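Local coordinates for erythropoietin (Homo sapiens, PDB 1EER), which acts as a hormone cytokine that binds and dimerises the erythropoietin receptor, activating JAK2 and so regulating erythrocyte proliferation, differentiation and circulating mass, at residues A[54-57]-A[58-61]; A[113-116]-A[117-121]; A[154-157]-A[158-162]. The protein carries 5 engineered substitutions. One frame throughout, in Å; residues are numbered along the deposited sequence.

Interaction 1 of 3, residues A[54-57]-A[58-61]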
loop_
_atom_site.group_PDB
_atom_site.type_symbol
_atom_site.label_atom_id
_atom_site.label_comp_id
_atom_site.label_asym_id
_atom_site.label_seq_id
_atom_site.Cartn_x
_atom_site.Cartn_y
_atom_site.Cartn_z
ATOM N N MET A 54 4.996 -11.604 -23.720
ATOM C CA MET A 54 3.675 -11.826 -24.293
ATOM C C MET A 54 2.984 -10.545 -24.734
ATOM O O MET A 54 3.251 -9.467 -24.200
ATOM C CB MET A 54 2.779 -12.590 -23.310
ATOM C CG MET A 54 2.651 -11.981 -21.935
ATOM S SD MET A 54 1.306 -12.752 -21.010
ATOM C CE MET A 54 2.209 -13.693 -19.795
ATOM N N GLU A 55 2.112 -10.668 -25.733
ATOM C CA GLU A 55 1.358 -9.525 -26.234
ATOM C C GLU A 55 0.823 -8.802 -25.001
ATOM O O GLU A 55 0.250 -9.433 -24.115
ATOM C CB GLU A 55 0.196 -10.008 -27.109
ATOM C CG GLU A 55 -0.302 -8.983 -28.121
ATOM C CD GLU A 55 -1.664 -9.338 -28.681
ATOM O OE1 GLU A 55 -2.080 -10.510 -28.536
ATOM O OE2 GLU A 55 -2.319 -8.450 -29.270
ATOM N N VAL A 56 1.021 -7.488 -24.935
ATOM C CA VAL A 56 0.578 -6.711 -23.780
ATOM C C VAL A 56 -0.909 -6.873 -23.504
ATOM O O VAL A 56 -1.335 -6.922 -22.352
ATOM C CB VAL A 56 0.897 -5.216 -23.963
ATOM C CG1 VAL A 56 0.601 -4.464 -22.676
ATOM C CG2 VAL A 56 2.361 -5.040 -24.352
ATOM N N GLY A 57 -1.693 -6.965 -24.569
ATOM C CA GLY A 57 -3.126 -7.135 -24.415
ATOM C C GLY A 57 -3.479 -8.340 -23.569
ATOM O O GLY A 57 -4.507 -8.346 -22.893
ATOM N N GLN A 58 -2.628 -9.364 -23.611
ATOM C CA GLN A 58 -2.834 -10.581 -22.831
ATOM C C GLN A 58 -2.685 -10.298 -21.333
ATOM O O GLN A 58 -3.222 -11.029 -20.493
ATOM C CB GLN A 58 -1.841 -11.670 -23.269
ATOM C CG GLN A 58 -1.947 -12.986 -22.483
ATOM C CD GLN A 58 -3.336 -13.611 -22.536
ATOM O OE1 GLN A 58 -4.095 -13.401 -23.492
ATOM N NE2 GLN A 58 -3.678 -14.381 -21.502
ATOM N N GLN A 59 -1.946 -9.247 -20.987
ATOM C CA GLN A 59 -1.808 -8.904 -19.578
ATOM C C GLN A 59 -3.226 -8.529 -19.109
ATOM O O GLN A 59 -3.678 -8.945 -18.043
ATOM C CB GLN A 59 -0.854 -7.719 -19.409
ATOM C CG GLN A 59 0.540 -7.929 -19.989
ATOM C CD GLN A 59 1.466 -6.746 -19.722
ATOM O OE1 GLN A 59 1.064 -5.754 -19.115
ATOM N NE2 GLN A 59 2.710 -6.849 -20.179
ATOM N N ALA A 60 -3.922 -7.749 -19.936
ATOM C CA ALA A 60 -5.287 -7.323 -19.655
ATOM C C ALA A 60 -6.184 -8.542 -19.425
ATOM O O ALA A 60 -6.901 -8.618 -18.427
ATOM C CB ALA A 60 -5.817 -6.494 -20.818
ATOM N N VAL A 61 -6.136 -9.494 -20.353
ATOM C CA VAL A 61 -6.934 -10.715 -20.248
ATOM C C VAL A 61 -6.721 -11.395 -18.900
ATOM O O VAL A 61 -7.671 -11.654 -18.154
ATOM C CB VAL A 61 -6.566 -11.728 -21.366
ATOM C CG1 VAL A 61 -7.376 -13.018 -21.200
ATOM C CG2 VAL A 61 -6.818 -11.108 -22.731
HETATM O O HOH W 1 4.029 -8.042 -22.140
#
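Met54 and Gln58 cross at an angle near the start of helix 56-82, the thioether SD of Met54 lying 3.6 Å from the aliphatic CG of Gln58. Met54 reaches there because its CG sits between the backbone N and the carbonyl carbon (chi1 54°), which brings the sulfur forward to the first helical turn, alongside Gln58. The touching part of Gln58 is its methylene portion; a bend at chi2 then leads the amide away, a division of labour that suits a long polar residue at a partly exposed site.

Gln59 is placed differently. Its chain runs straight beyond CG and crosses Val56 at a slant, Val56 CG1 being 3.8 Å from Gln59 OE1 and nearly as close to the rest of the amide. The NE2 end is gripped by a water: water 1 accepts from Gln59 NE2 at 2.6 Å and donates to Met54 O at 2.6 Å, so the side chain is tied to a carbonyl just ahead of the helix.

Gln58 N donates to Glu55 O (2.9 Å) and Gln59 N to Val56 O (2.8 Å), both three residues back, as in a tight first turn. The wider helical spacing appears with Val61 N to Gly57 O (3.2 Å). Having no side chain, the buried Gly57 lets the engineered Asn121 come close, its ND2 3.0 Å from Gly57 C.

This N-terminal turn of a four-helix cytokine bundle also touches Asn121, near the end of helix 114-120, through Glu55 and Val61, while Gln59 and Ala60 pack on Tyr156 of helix 138-161.

Interaction 2 of 3, residues A[113-116]-A[117-121]; sequences GAQK and EAISN. Engineered in segment 117-121: Asn121 (natural residue Pro).
Lys116 and Ser120 meet one turn apart: Lys116 CE lies 3.9 Å from Ser120 OG, and Lys116 O accepts the backbone N of Ser120 at 3.3 Å. Ser120 OG, beside its own backbone N (chi1 -65°), also faces Lys116 O, but at 3.4 Å this is at best a weak bond whose proton is not settled. One residue earlier along the helix, Ile119 N donates to Gln115 O, and Ile119 CG1 comes within 3.3 Å of the same oxygen. Ala118 matches this with its N bonded to Ala114 O at 2.9 Å and its methyl beside that carbonyl. The small alanines suit the buried face of helix 114-120.

The first of these bonds, Glu117 N to Gly113 O at 3.0 Å, is nearly straight (170°). Gly113 serves two helices: it ends helix 91-111 in a Schellman motif and stands at the N-cap of the next. Its positive phi of 97° would press a CB against the preceding carbonyl oxygen, which explains a glycine here.

Farther out, Ala118 and Gln115 touch Trp64, Glu117 touches Ala60, and Gln115 OE1 receives a weak bond from Arg110 NE.

The cohesion is thus chiefly that of main-chain bonds four residues apart, with side chains adding mostly van der Waals contact; Lys116 and Ile119 remain exposed, whereas Ala114 and Ala118 are buried.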
loop_
_atom_site.group_PDB
_atom_site.type_symbol
_atom_site.label_atom_id
_atom_site.label_comp_id
_atom_site.label_asym_id
_atom_site.label_seq_id
_atom_site.Cartn_x
_atom_site.Cartn_y
_atom_site.Cartn_z
ATOM N N GLY A 113 -9.430 0.325 -19.216
ATOM C CA GLY A 113 -9.571 -0.340 -20.499
ATOM C C GLY A 113 -9.344 -1.830 -20.432
ATOM O O GLY A 113 -9.371 -2.508 -21.460
ATOM N N ALA A 114 -9.138 -2.331 -19.213
ATOM C CA ALA A 114 -8.884 -3.749 -18.953
ATOM C C ALA A 114 -9.985 -4.688 -19.432
ATOM O O ALA A 114 -9.700 -5.715 -20.058
ATOM C CB ALA A 114 -8.644 -3.964 -17.466
ATOM N N GLN A 115 -11.236 -4.350 -19.129
ATOM C CA GLN A 115 -12.349 -5.190 -19.542
ATOM C C GLN A 115 -12.529 -5.212 -21.055
ATOM O O GLN A 115 -12.814 -6.256 -21.640
ATOM C CB GLN A 115 -13.648 -4.731 -18.887
ATOM C CG GLN A 115 -14.804 -5.641 -19.248
ATOM C CD GLN A 115 -16.107 -5.179 -18.669
ATOM O OE1 GLN A 115 -16.435 -3.991 -18.711
ATOM N NE2 GLN A 115 -16.867 -6.113 -18.123
ATOM N N LYS A 116 -12.369 -4.058 -21.688
ATOM C CA LYS A 116 -12.497 -3.965 -23.137
ATOM C C LYS A 116 -11.412 -4.788 -23.837
ATOM O O LYS A 116 -11.704 -5.599 -24.716
ATOM C CB LYS A 116 -12.386 -2.509 -23.584
ATOM C CG LYS A 116 -12.935 -2.244 -24.972
ATOM C CD LYS A 116 -11.834 -1.839 -25.926
ATOM C CE LYS A 116 -11.866 -2.674 -27.198
ATOM N NZ LYS A 116 -10.741 -2.314 -28.117
ATOM N N GLU A 117 -10.163 -4.564 -23.439
ATOM C CA GLU A 117 -9.022 -5.267 -24.018
ATOM C C GLU A 117 -9.104 -6.766 -23.758
ATOM O O GLU A 117 -8.853 -7.576 -24.649
ATOM C CB GLU A 117 -7.717 -4.716 -23.433
ATOM C CG GLU A 117 -6.683 -4.277 -24.477
ATOM C CD GLU A 117 -5.309 -3.960 -23.876
ATOM O OE1 GLU A 117 -5.190 -3.802 -22.639
ATOM O OE2 GLU A 117 -4.338 -3.867 -24.652
ATOM N N ALA A 118 -9.455 -7.133 -22.532
ATOM C CA ALA A 118 -9.567 -8.535 -22.165
ATOM C C ALA A 118 -10.608 -9.290 -22.995
ATOM O O ALA A 118 -10.381 -10.438 -23.369
ATOM C CB ALA A 118 -9.889 -8.657 -20.681
ATOM N N ILE A 119 -11.743 -8.655 -23.294
ATOM C CA ILE A 119 -12.796 -9.317 -24.070
ATOM C C ILE A 119 -12.434 -9.520 -25.544
ATOM O O ILE A 119 -12.811 -10.526 -26.149
ATOM C CB ILE A 119 -14.154 -8.537 -24.009
ATOM C CG1 ILE A 119 -14.804 -8.686 -22.629
ATOM C CG2 ILE A 119 -15.117 -9.092 -25.048
ATOM C CD1 ILE A 119 -16.247 -8.183 -22.565
ATOM N N SER A 120 -11.713 -8.564 -26.121
ATOM C CA SER A 120 -11.316 -8.647 -27.520
ATOM C C SER A 120 -10.123 -9.580 -27.713
ATOM O O SER A 120 -10.123 -10.426 -28.602
ATOM C CB SER A 120 -10.978 -7.252 -28.039
ATOM O OG SER A 120 -12.132 -6.428 -28.034
ATOM N N ASN A 121 -9.104 -9.419 -26.874
ATOM C CA ASN A 121 -7.904 -10.248 -26.946
ATOM C C ASN A 121 -8.278 -11.694 -26.634
ATOM O O ASN A 121 -7.488 -12.616 -26.848
ATOM C CB ASN A 121 -6.862 -9.758 -25.932
ATOM C CG ASN A 121 -5.559 -9.314 -26.588
ATOM O OD1 ASN A 121 -5.559 -8.614 -27.601
ATOM N ND2 ASN A 121 -4.438 -9.722 -26.003
#

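Interaction 3 of 3, residues A[154-157]-A[158-162]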
loop_
_atom_site.group_PDB
_atom_site.type_symbol
_atom_site.label_atom_id
_atom_site.label_comp_id
_atom_site.label_asym_id
_atom_site.label_seq_id
_atom_site.Cartn_x
_atom_site.Cartn_y
_atom_site.Cartn_z
ATOM N N LYS A 154 -0.772 -5.201 -10.242
ATOM C CA LYS A 154 0.119 -4.054 -10.156
ATOM C C LYS A 154 0.935 -3.946 -11.433
ATOM O O LYS A 154 1.059 -2.860 -12.001
ATOM C CB LYS A 154 1.052 -4.178 -8.943
ATOM C CG LYS A 154 2.017 -3.014 -8.777
ATOM C CD LYS A 154 1.323 -1.651 -8.915
ATOM C CE LYS A 154 1.986 -0.580 -8.039
ATOM N NZ LYS A 154 1.839 0.803 -8.577
ATOM N N LEU A 155 1.478 -5.076 -11.890
ATOM C CA LEU A 155 2.286 -5.100 -13.107
ATOM C C LEU A 155 1.513 -4.590 -14.315
ATOM O O LEU A 155 2.005 -3.747 -15.068
ATOM C CB LEU A 155 2.797 -6.516 -13.390
ATOM C CG LEU A 155 3.953 -7.010 -12.508
ATOM C CD1 LEU A 155 4.320 -8.434 -12.913
ATOM C CD2 LEU A 155 5.160 -6.084 -12.631
ATOM N N TYR A 156 0.305 -5.106 -14.505
ATOM C CA TYR A 156 -0.515 -4.675 -15.622
ATOM C C TYR A 156 -0.803 -3.165 -15.511
ATOM O O TYR A 156 -0.610 -2.408 -16.469
ATOM C CB TYR A 156 -1.832 -5.457 -15.642
ATOM C CG TYR A 156 -2.865 -4.806 -16.523
ATOM C CD1 TYR A 156 -2.684 -4.753 -17.903
ATOM C CD2 TYR A 156 -3.980 -4.170 -15.979
ATOM C CE1 TYR A 156 -3.575 -4.081 -18.723
ATOM C CE2 TYR A 156 -4.879 -3.493 -16.796
ATOM C CZ TYR A 156 -4.664 -3.452 -18.167
ATOM O OH TYR A 156 -5.519 -2.771 -18.997
ATOM N N THR A 157 -1.257 -2.735 -14.334
ATOM C CA THR A 157 -1.578 -1.328 -14.106
ATOM C C THR A 157 -0.393 -0.392 -14.360
ATOM O O THR A 157 -0.563 0.696 -14.902
ATOM C CB THR A 157 -2.076 -1.101 -12.672
ATOM O OG1 THR A 157 -3.363 -1.713 -12.502
ATOM C CG2 THR A 157 -2.194 0.375 -12.391
ATOM N N GLY A 158 0.804 -0.817 -13.964
ATOM C CA GLY A 158 1.985 -0.001 -14.168
ATOM C C GLY A 158 2.255 0.286 -15.632
ATOM O O GLY A 158 2.505 1.427 -16.015
ATOM N N GLU A 159 2.200 -0.747 -16.462
ATOM C CA GLU A 159 2.456 -0.571 -17.883
ATOM C C GLU A 159 1.354 0.189 -18.608
ATOM O O GLU A 159 1.631 1.063 -19.430
ATOM C CB GLU A 159 2.649 -1.927 -18.554
ATOM C CG GLU A 159 2.725 -1.858 -20.072
ATOM C CD GLU A 159 3.977 -2.514 -20.632
ATOM O OE1 GLU A 159 4.383 -3.578 -20.112
ATOM O OE2 GLU A 159 4.553 -1.964 -21.596
ATOM N N ALA A 160 0.104 -0.147 -18.301
ATOM C CA ALA A 160 -1.044 0.463 -18.960
ATOM C C ALA A 160 -1.172 1.962 -18.716
ATOM O O ALA A 160 -1.666 2.699 -19.562
ATOM C CB ALA A 160 -2.325 -0.261 -18.532
ATOM N N CYS A 161 -0.704 2.415 -17.564
ATOM C CA CYS A 161 -0.802 3.822 -17.216
ATOM C C CYS A 161 0.106 4.706 -18.052
ATOM O O CYS A 161 -0.171 5.892 -18.233
ATOM C CB CYS A 161 -0.522 3.997 -15.726
ATOM S SG CYS A 161 -1.971 3.542 -14.715
ATOM N N ARG A 162 1.191 4.132 -18.562
ATOM C CA ARG A 162 2.109 4.884 -19.410
ATOM C C ARG A 162 1.500 4.883 -20.809
ATOM O O ARG A 162 1.931 4.131 -21.682
ATOM C CB ARG A 162 3.485 4.214 -19.438
ATOM C CG ARG A 162 4.126 4.037 -18.071
ATOM C CD ARG A 162 5.555 3.519 -18.203
ATOM N NE ARG A 162 5.718 2.178 -17.642
ATOM C CZ ARG A 162 5.960 1.087 -18.364
ATOM N NH1 ARG A 162 6.067 1.172 -19.686
ATOM N NH2 ARG A 162 6.093 -0.092 -17.768
HETATM O O HOH W 2 3.952 -5.087 -17.297
#
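Tyr156 receives the methyl of Ala160 over one face of its ring, a CH-pi contact with Ala160 CB 4.3 Å from the Tyr156 ring centroid and 25° off the ring normal. With its CG anti to the backbone N (chi1 164°), the tyrosine swings its ring along the helix toward the following turn, where a residue as small as alanine can lie against it. A van der Waals contact joins Thr157 CG2 to Cys161 SG at 3.9 Å. That sulfur is covalently committed as well: it forms the disulfide with Cys7, which ties this C-terminal turn of helix 138-161, a member of the four-helix bundle, to the N-terminal segment of the chain.

The hydrogen bonds are those of a regular helix. Gly158 N donates to Lys154 O at 2.8 Å, Ala160 N to Tyr156 O at 3.0 Å and Cys161 N to Thr157 O at 3.2 Å; the bond from Glu159 N to Leu155 O is weak. Thr157 OG1, though on a buried residue, is satisfied by Leu153 O one turn back, a common way for threonine to be accommodated inside a helix.

Polar and charged groups lie on another side. Water 2 is within hydrogen-bonding reach of both Leu155 O and Glu159 OE1, with more acceptors nearby than it has protons. Glu159 OE2 also forms a long salt bridge with Arg162 NH1 (4.0 Å), and the guanidinium lays one face over Glu159 CA, so the Arg162 side chain folds back on the helix end.

Among its neighbours, Tyr156 packs against Gln59, Ala60 and Val63 of helix 56-82, Thr157 meets Leu12 of helix 9-25, and Leu155 packs on Phe48 and Trp51 of helix 48-51 and on an aromatic side chain of another chain.

Overall arrangement
Following the chain, interaction 1 comes first, near the start of helix 56-82; interaction 2 forms the short helix 114-120, just after helix 91-111; interaction 3 lies at the end of helix 138-161. They run in series, neither nesting nor crossing, and each closes a turn or two of helix, not a long loop. In space they converge at one end of the four-helix bundle. Interactions 1 and 2 have centres about 9 Å apart and meet through Ala60 and Glu117, and through Val61 and the engineered Asn121. Tyr156 of interaction 3 is the common neighbour of both, its hydroxyl lying near Ala114, thereby joining helices 56-82, 114-120 and 138-161.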